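Side-chain contacts in Di-haem cytochrome c peroxidase family protein (Burkholderia thailandensis E264, PDB 6NX0), which probably acts as a diheme peroxidase, carrying two covalently bound c-type hemes and reaching an atypically stable bis-Fe(IV) state: residues E379-N384 / R391-F396; V375-S380 / T456-R461. One frame throughout, in Å; residues are numbered along the deposited sequence.

Contact 1: E379-N384 / R391-F396; sequences ESFMHN and RDAVAF. With HEC (heme c), chain C.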
loop_
_atom_site.group_PDB
_atom_site.type_symbol
_atom_site.label_atom_id
_atom_site.label_comp_id
_atom_site.label_asym_id
_atom_site.label_seq_id
_atom_site.Cartn_x
_atom_site.Cartn_y
_atom_site.Cartn_z
ATOM N N GLU A 379 -0.706 2.000 12.997
ATOM C CA GLU A 379 -1.709 2.497 13.931
ATOM C C GLU A 379 -3.142 2.259 13.471
ATOM O O GLU A 379 -4.059 2.280 14.304
ATOM C CB GLU A 379 -1.482 3.992 14.191
ATOM C CG GLU A 379 -0.174 4.258 14.928
ATOM C CD GLU A 379 0.087 5.722 15.173
ATOM O OE1 GLU A 379 -0.397 6.565 14.400
ATOM O OE2 GLU A 379 0.779 6.042 16.159
ATOM N N SER A 380 -3.356 2.024 12.175
ATOM C CA SER A 380 -4.663 1.670 11.644
ATOM C C SER A 380 -4.437 0.866 10.380
ATOM O O SER A 380 -3.355 0.899 9.784
ATOM C CB SER A 380 -5.546 2.901 11.391
ATOM O OG SER A 380 -4.977 3.711 10.385
ATOM N N PHE A 381 -5.488 0.144 9.979
ATOM C CA PHE A 381 -5.378 -0.913 8.985
ATOM C C PHE A 381 -6.463 -0.790 7.929
ATOM O O PHE A 381 -7.566 -0.301 8.190
ATOM C CB PHE A 381 -5.454 -2.319 9.642
ATOM C CG PHE A 381 -4.410 -2.515 10.694
ATOM C CD1 PHE A 381 -3.154 -3.012 10.373
ATOM C CD2 PHE A 381 -4.661 -2.130 11.986
ATOM C CE1 PHE A 381 -2.174 -3.135 11.353
ATOM C CE2 PHE A 381 -3.695 -2.243 12.953
ATOM C CZ PHE A 381 -2.452 -2.734 12.638
ATOM N N MET A 382 -6.127 -1.312 6.749
ATOM C CA MET A 382 -6.938 -1.263 5.529
ATOM C C MET A 382 -6.939 0.133 4.907
ATOM O O MET A 382 -6.516 1.126 5.522
ATOM C CB MET A 382 -8.372 -1.741 5.796
ATOM C CG MET A 382 -8.482 -3.119 6.404
ATOM S SD MET A 382 -7.830 -4.392 5.313
ATOM C CE MET A 382 -8.120 -5.896 6.262
ATOM N N HIS A 383 -7.419 0.202 3.663
ATOM C CA HIS A 383 -7.344 1.420 2.849
ATOM C C HIS A 383 -8.049 2.596 3.491
ATOM O O HIS A 383 -7.730 3.744 3.164
ATOM C CB HIS A 383 -7.949 1.169 1.449
ATOM C CG HIS A 383 -9.442 1.149 1.416
ATOM N ND1 HIS A 383 -10.180 0.081 1.880
ATOM C CD2 HIS A 383 -10.342 2.059 0.969
ATOM C CE1 HIS A 383 -11.465 0.344 1.745
ATOM N NE2 HIS A 383 -11.592 1.543 1.199
ATOM N N ASN A 384 -9.027 2.337 4.358
ATOM C CA ASN A 384 -9.818 3.373 5.001
ATOM C C ASN A 384 -9.507 3.518 6.481
ATOM O O ASN A 384 -10.204 4.272 7.172
ATOM C CB ASN A 384 -11.299 3.098 4.811
ATOM C CG ASN A 384 -11.732 1.785 5.434
ATOM O OD1 ASN A 384 -10.920 1.049 5.964
ATOM N ND2 ASN A 384 -13.027 1.495 5.366
ATOM N N ARG A 391 -5.228 -7.586 15.220
ATOM C CA ARG A 391 -6.053 -8.773 15.418
ATOM C C ARG A 391 -7.433 -8.606 14.794
ATOM O O ARG A 391 -7.977 -9.568 14.239
ATOM C CB ARG A 391 -6.172 -9.129 16.898
ATOM C CG ARG A 391 -6.765 -10.556 17.063
ATOM C CD ARG A 391 -7.106 -10.927 18.478
ATOM N NE ARG A 391 -7.498 -12.342 18.535
ATOM C CZ ARG A 391 -8.711 -12.795 18.222
ATOM N NH1 ARG A 391 -8.963 -14.104 18.300
ATOM N NH2 ARG A 391 -9.675 -11.964 17.839
ATOM N N ASP A 392 -8.009 -7.399 14.848
ATOM C CA ASP A 392 -9.318 -7.180 14.242
ATOM C C ASP A 392 -9.247 -7.332 12.729
ATOM O O ASP A 392 -10.161 -7.893 12.117
ATOM C CB ASP A 392 -9.868 -5.791 14.605
ATOM C CG ASP A 392 -10.544 -5.750 15.963
ATOM O OD1 ASP A 392 -10.654 -6.802 16.637
ATOM O OD2 ASP A 392 -10.962 -4.646 16.357
ATOM N N ALA A 393 -8.159 -6.857 12.117
ATOM C CA ALA A 393 -7.979 -7.008 10.672
ATOM C C ALA A 393 -7.948 -8.471 10.271
ATOM O O ALA A 393 -8.508 -8.841 9.233
ATOM C CB ALA A 393 -6.705 -6.313 10.215
ATOM N N VAL A 394 -7.285 -9.313 11.074
ATOM C CA VAL A 394 -7.222 -10.741 10.778
ATOM C C VAL A 394 -8.565 -11.412 11.065
ATOM O O VAL A 394 -9.065 -12.221 10.267
ATOM C CB VAL A 394 -6.081 -11.379 11.592
ATOM C CG1 VAL A 394 -6.065 -12.905 11.425
ATOM C CG2 VAL A 394 -4.735 -10.782 11.213
ATOM N N ALA A 395 -9.172 -11.097 12.217
ATOM C CA ALA A 395 -10.444 -11.706 12.598
ATOM C C ALA A 395 -11.549 -11.398 11.589
ATOM O O ALA A 395 -12.457 -12.208 11.393
ATOM C CB ALA A 395 -10.849 -11.220 13.991
ATOM N N PHE A 396 -11.471 -10.247 10.922
ATOM C CA PHE A 396 -12.458 -9.883 9.911
ATOM C C PHE A 396 -12.607 -10.985 8.866
ATOM O O PHE A 396 -13.720 -11.313 8.454
ATOM C CB PHE A 396 -12.035 -8.558 9.259
ATOM C CG PHE A 396 -12.780 -8.216 7.995
ATOM C CD1 PHE A 396 -14.064 -7.700 8.054
ATOM C CD2 PHE A 396 -12.190 -8.426 6.744
ATOM C CE1 PHE A 396 -14.745 -7.391 6.890
ATOM C CE2 PHE A 396 -12.896 -8.116 5.589
ATOM C CZ PHE A 396 -14.143 -7.608 5.674
HETATM FE FE HEC C . -5.598 -9.646 3.226
HETATM C CHA HEC C . -5.499 -6.232 3.509
HETATM C CHB HEC C . -4.207 -9.956 6.351
HETATM C CHC HEC C . -6.295 -13.005 3.236
HETATM C CHD HEC C . -6.635 -9.424 -0.018
HETATM N NA HEC C . -4.923 -8.344 4.628
HETATM C C1A HEC C . -4.938 -6.967 4.510
HETATM C C2A HEC C . -4.474 -6.431 5.763
HETATM C C3A HEC C . -4.024 -7.453 6.501
HETATM C C4A HEC C . -4.303 -8.684 5.804
HETATM C CMA HEC C . -3.517 -7.405 7.939
HETATM C CAA HEC C . -4.284 -4.927 6.068
HETATM C CBA HEC C . -2.902 -4.452 5.655
HETATM C CGA HEC C . -2.660 -2.968 5.796
HETATM O O1A HEC C . -1.576 -2.542 5.294
HETATM O O2A HEC C . -3.601 -2.188 6.114
HETATM N NB HEC C . -5.294 -11.182 4.500
HETATM C C1B HEC C . -4.641 -11.097 5.732
HETATM C C2B HEC C . -4.614 -12.422 6.323
HETATM C C3B HEC C . -5.246 -13.266 5.511
HETATM C C4B HEC C . -5.640 -12.507 4.332
HETATM C CMB HEC C . -3.899 -12.753 7.659
HETATM C CAB HEC C . -5.600 -14.758 5.737
HETATM C CBB HEC C . -6.488 -14.919 6.991
HETATM N NC HEC C . -6.251 -10.974 1.853
HETATM C C1C HEC C . -6.536 -12.306 2.085
HETATM C C2C HEC C . -7.073 -12.852 0.871
HETATM C C3C HEC C . -7.077 -11.890 -0.063
HETATM C C4C HEC C . -6.594 -10.674 0.546
HETATM C CMC HEC C . -7.443 -14.346 0.748
HETATM C CAC HEC C . -7.322 -12.061 -1.570
HETATM C CBC HEC C . -8.774 -12.544 -1.772
HETATM N ND HEC C . -5.937 -8.105 1.972
HETATM C C1D HEC C . -6.386 -8.254 0.656
HETATM C C2D HEC C . -6.745 -6.958 0.161
HETATM C C3D HEC C . -6.493 -5.992 1.252
HETATM C C4D HEC C . -5.941 -6.761 2.334
HETATM C CMD HEC C . -7.295 -6.605 -1.218
HETATM C CAD HEC C . -6.758 -4.481 1.223
HETATM C CBD HEC C . -8.211 -4.255 1.595
HETATM C CGD HEC C . -8.462 -2.813 1.959
HETATM O O1D HEC C . -7.479 -2.050 2.122
HETATM O O2D HEC C . -9.648 -2.485 2.255
#

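Contact 2: V375-S380 / T456-R461; sequences VAIKES and TLTDAR. With HEC (heme c), chain C.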
loop_
_atom_site.group_PDB
_atom_site.type_symbol
_atom_site.label_atom_id
_atom_site.label_comp_id
_atom_site.label_asym_id
_atom_site.label_seq_id
_atom_site.Cartn_x
_atom_site.Cartn_y
_atom_site.Cartn_z
ATOM N N VAL A 375 3.434 -4.823 9.072
ATOM C CA VAL A 375 2.022 -4.537 9.350
ATOM C C VAL A 375 1.777 -4.329 10.836
ATOM O O VAL A 375 0.932 -3.515 11.227
ATOM C CB VAL A 375 1.129 -5.652 8.756
ATOM C CG1 VAL A 375 1.323 -6.974 9.482
ATOM C CG2 VAL A 375 -0.355 -5.208 8.732
ATOM N N ALA A 376 2.540 -5.015 11.699
ATOM C CA ALA A 376 2.215 -5.014 13.121
ATOM C C ALA A 376 2.584 -3.719 13.846
ATOM O O ALA A 376 2.279 -3.596 15.037
ATOM C CB ALA A 376 2.913 -6.198 13.792
ATOM N N ILE A 377 3.210 -2.745 13.175
ATOM C CA ILE A 377 3.535 -1.455 13.782
ATOM C C ILE A 377 2.613 -0.350 13.306
ATOM O O ILE A 377 2.766 0.805 13.744
ATOM C CB ILE A 377 5.008 -1.054 13.547
ATOM C CG1 ILE A 377 5.291 -0.701 12.079
ATOM C CG2 ILE A 377 5.953 -2.142 14.034
ATOM C CD1 ILE A 377 6.697 -0.236 11.815
ATOM N N LYS A 378 1.646 -0.659 12.445
ATOM C CA LYS A 378 0.737 0.367 11.957
ATOM C C LYS A 378 -0.281 0.741 13.029
ATOM O O LYS A 378 -0.682 -0.078 13.854
ATOM C CB LYS A 378 0.004 -0.112 10.703
ATOM C CG LYS A 378 0.905 -0.350 9.514
ATOM C CD LYS A 378 0.244 -1.200 8.463
ATOM C CE LYS A 378 -0.964 -0.535 7.819
ATOM N NZ LYS A 378 -0.585 0.245 6.614
ATOM N N GLU A 379 -0.706 2.000 12.997
ATOM C CA GLU A 379 -1.709 2.497 13.931
ATOM C C GLU A 379 -3.142 2.259 13.471
ATOM O O GLU A 379 -4.059 2.280 14.304
ATOM C CB GLU A 379 -1.482 3.992 14.191
ATOM C CG GLU A 379 -0.174 4.258 14.928
ATOM C CD GLU A 379 0.087 5.722 15.173
ATOM O OE1 GLU A 379 -0.397 6.565 14.400
ATOM O OE2 GLU A 379 0.779 6.042 16.159
ATOM N N SER A 380 -3.356 2.024 12.175
ATOM C CA SER A 380 -4.663 1.670 11.644
ATOM C C SER A 380 -4.437 0.866 10.380
ATOM O O SER A 380 -3.355 0.899 9.784
ATOM C CB SER A 380 -5.546 2.901 11.391
ATOM O OG SER A 380 -4.977 3.711 10.385
ATOM N N THR A 456 6.212 -11.539 12.967
ATOM C CA THR A 456 7.571 -11.875 12.541
ATOM C C THR A 456 8.026 -11.097 11.311
ATOM O O THR A 456 9.206 -11.170 10.940
ATOM C CB THR A 456 7.726 -13.381 12.243
ATOM O OG1 THR A 456 7.127 -13.728 10.974
ATOM C CG2 THR A 456 7.166 -14.248 13.377
ATOM N N LEU A 457 7.124 -10.362 10.662
ATOM C CA LEU A 457 7.456 -9.643 9.441
ATOM C C LEU A 457 7.906 -8.206 9.705
ATOM O O LEU A 457 8.067 -7.428 8.763
ATOM C CB LEU A 457 6.251 -9.630 8.496
ATOM C CG LEU A 457 5.529 -10.955 8.289
ATOM C CD1 LEU A 457 4.412 -10.807 7.269
ATOM C CD2 LEU A 457 6.510 -12.027 7.851
ATOM N N THR A 458 8.103 -7.837 10.958
ATOM C CA THR A 458 8.574 -6.501 11.297
ATOM C C THR A 458 10.090 -6.402 11.161
ATOM O O THR A 458 10.831 -7.219 11.717
ATOM C CB THR A 458 8.148 -6.183 12.721
ATOM O OG1 THR A 458 6.725 -6.298 12.818
ATOM C CG2 THR A 458 8.591 -4.807 13.134
ATOM N N ASP A 459 10.548 -5.394 10.423
ATOM C CA ASP A 459 11.973 -5.156 10.283
ATOM C C ASP A 459 12.579 -4.825 11.642
ATOM O O ASP A 459 11.914 -4.298 12.539
ATOM C CB ASP A 459 12.212 -4.060 9.244
ATOM C CG ASP A 459 12.269 -4.614 7.855
ATOM O OD1 ASP A 459 13.250 -5.317 7.541
ATOM O OD2 ASP A 459 11.341 -4.384 7.070
ATOM N N ALA A 460 13.862 -5.183 11.796
ATOM C CA ALA A 460 14.501 -5.177 13.108
ATOM C C ALA A 460 14.436 -3.816 13.795
ATOM O O ALA A 460 14.279 -3.750 15.028
ATOM C CB ALA A 460 15.955 -5.616 12.965
ATOM N N ARG A 461 14.600 -2.733 13.028
ATOM C CA ARG A 461 14.591 -1.369 13.564
ATOM C C ARG A 461 13.310 -1.047 14.320
ATOM O O ARG A 461 13.306 -0.153 15.178
ATOM C CB ARG A 461 14.775 -0.356 12.412
ATOM C CG ARG A 461 14.723 1.110 12.813
ATOM C CD ARG A 461 15.055 1.978 11.609
ATOM N NE ARG A 461 14.937 3.411 11.872
ATOM C CZ ARG A 461 15.052 4.353 10.938
ATOM N NH1 ARG A 461 15.267 4.017 9.673
ATOM N NH2 ARG A 461 14.943 5.635 11.269
HETATM FE FE HEC C . -5.598 -9.646 3.226
HETATM C CHA HEC C . -5.499 -6.232 3.509
HETATM C CHB HEC C . -4.207 -9.956 6.351
HETATM C CHC HEC C . -6.295 -13.005 3.236
HETATM C CHD HEC C . -6.635 -9.424 -0.018
HETATM N NA HEC C . -4.923 -8.344 4.628
HETATM C C1A HEC C . -4.938 -6.967 4.510
HETATM C C2A HEC C . -4.474 -6.431 5.763
HETATM C C3A HEC C . -4.024 -7.453 6.501
HETATM C C4A HEC C . -4.303 -8.684 5.804
HETATM C CMA HEC C . -3.517 -7.405 7.939
HETATM C CAA HEC C . -4.284 -4.927 6.068
HETATM C CBA HEC C . -2.902 -4.452 5.655
HETATM C CGA HEC C . -2.660 -2.968 5.796
HETATM O O1A HEC C . -1.576 -2.542 5.294
HETATM O O2A HEC C . -3.601 -2.188 6.114
HETATM N NB HEC C . -5.294 -11.182 4.500
HETATM C C1B HEC C . -4.641 -11.097 5.732
HETATM C C2B HEC C . -4.614 -12.422 6.323
HETATM C C3B HEC C . -5.246 -13.266 5.511
HETATM C C4B HEC C . -5.640 -12.507 4.332
HETATM C CMB HEC C . -3.899 -12.753 7.659
HETATM C CAB HEC C . -5.600 -14.758 5.737
HETATM C CBB HEC C . -6.488 -14.919 6.991
HETATM N NC HEC C . -6.251 -10.974 1.853
HETATM C C1C HEC C . -6.536 -12.306 2.085
HETATM C C2C HEC C . -7.073 -12.852 0.871
HETATM C C3C HEC C . -7.077 -11.890 -0.063
HETATM C C4C HEC C . -6.594 -10.674 0.546
HETATM C CMC HEC C . -7.443 -14.346 0.748
HETATM C CAC HEC C . -7.322 -12.061 -1.570
HETATM C CBC HEC C . -8.774 -12.544 -1.772
HETATM N ND HEC C . -5.937 -8.105 1.972
HETATM C C1D HEC C . -6.386 -8.254 0.656
HETATM C C2D HEC C . -6.745 -6.958 0.161
HETATM C C3D HEC C . -6.493 -5.992 1.252
HETATM C C4D HEC C . -5.941 -6.761 2.334
HETATM C CMD HEC C . -7.295 -6.605 -1.218
HETATM C CAD HEC C . -6.758 -4.481 1.223
HETATM C CBD HEC C . -8.211 -4.255 1.595
HETATM C CGD HEC C . -8.462 -2.813 1.959
HETATM O O1D HEC C . -7.479 -2.050 2.122
HETATM O O2D HEC C . -9.648 -2.485 2.255
HETATM O O HOH W 1 4.719 -6.992 10.957
#

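Contact 1: E379-N384 / R391-F396
F381 and M382 both set CG anti to their own carbonyl carbon (chi1 -57° and -56°). In M382 the bend at chi2 (-63°), followed by an extended last torsion, puts the methyl over the face of the heme at pyrrole ring A and against segment 391-396 of helix 390-399. There CE meets CB of A393 at 4.2 Å. CB of F381 also lies 4.2 Å from CB of A393, whose methyl is thus touched by both side chains. No hydrogen bond joins the two segments, and the carbonyl O of A393 is buried without a polar partner. The heme side is closer: SD of M382 lies 3.5 Å from the meso carbon CHA of the heme, and CE is 3.7 Å from its C2A.

Both propionates are gripped by the loop. M382 N donates to heme O2A at 2.7 Å, and H383 takes the other carboxylate twice, with N to O1D at 2.7 Å and ND1 to O2D at 2.6 Å, the acceptor lying near the plane of the imidazole. These paired bonds fix the rotation of that carboxylate, and CB of N384 covers one face of the H383 ring. M382 also packs near Y397, the axial tyrosine of this heme. Beyond A393, V394 and R391 pack on helix 444-455, with R391 salt-bridged to D444 and D448, so the loop and the heme lie against a helix that is itself backed by another.

Contact 2: V375-S380 / T456-R461
T458 faces A376 and I377 with its two branches divided between them. A chi1 of -57° sets OG1 of T458 beside its backbone N and leaves CG2 anti to that N; CG2 meets CG2 of I377 at 3.9 Å, the two side chains crossing at a slant, and OG1 comes to the same distance from CB of A376. This van der Waals meeting, methyl to methyl at I377 and hydroxyl oxygen to methyl at A376, is the tighter part. It joins the loop before helix 390-399 to the loop leaving helix 444-455, on which V375 touches L454 and A376 touches R455.

The looser side is bridged by water. Water 1 accepts a hydrogen bond from A376 N at 3.0 Å and is hydrogen-bonded to T458 OG1 at 2.8 Å, linking segments 375-380 and 456-461, which share no direct hydrogen bond; just outside them N374 bonds L457 and D459 directly. The touching residues are nevertheless buried. V375 CG1 and L457 CD1 are 5.4 Å apart, beyond direct contact, and the D459 carboxylate bonds S269 and Y165.

On the heme side, CG2 of V375 rests 3.9 Å from the heme methyl CMA. Turns at its last two torsions (chi3 65°, chi4 91°) bring NZ of K378 to the propionate, in a weak hydrogen bond to heme O1A at 3.2 Å. The lysine would be expected to offset part of the propionate's negative charge. The chemistry therefore divides across 375-378: methyl packing, the T458 hydroxyl and one water toward 456-461, charge toward the heme.

Overall arrangement
Both contacts are buried, and they grow from one continuous loop, 375-384, between strand 367-368 and helix 390-399. Contact 1 joins that loop to the helix which follows it; contact 2 joins it to the loop after helix 444-455, 76 residues on. They touch directly, F381 CE1 lying 3.1 Å from V375 O. Neither has a direct hydrogen bond between its protein segments, but their polar chemistry differs: contact 1 holds both heme propionates by short hydrogen bonds from backbone N-H groups and an imidazole, whereas contact 2 offers one of them a weak lysine bond and uses water to reach its partner. The loop is thus shared between heme binding and packing of the cytochrome c region.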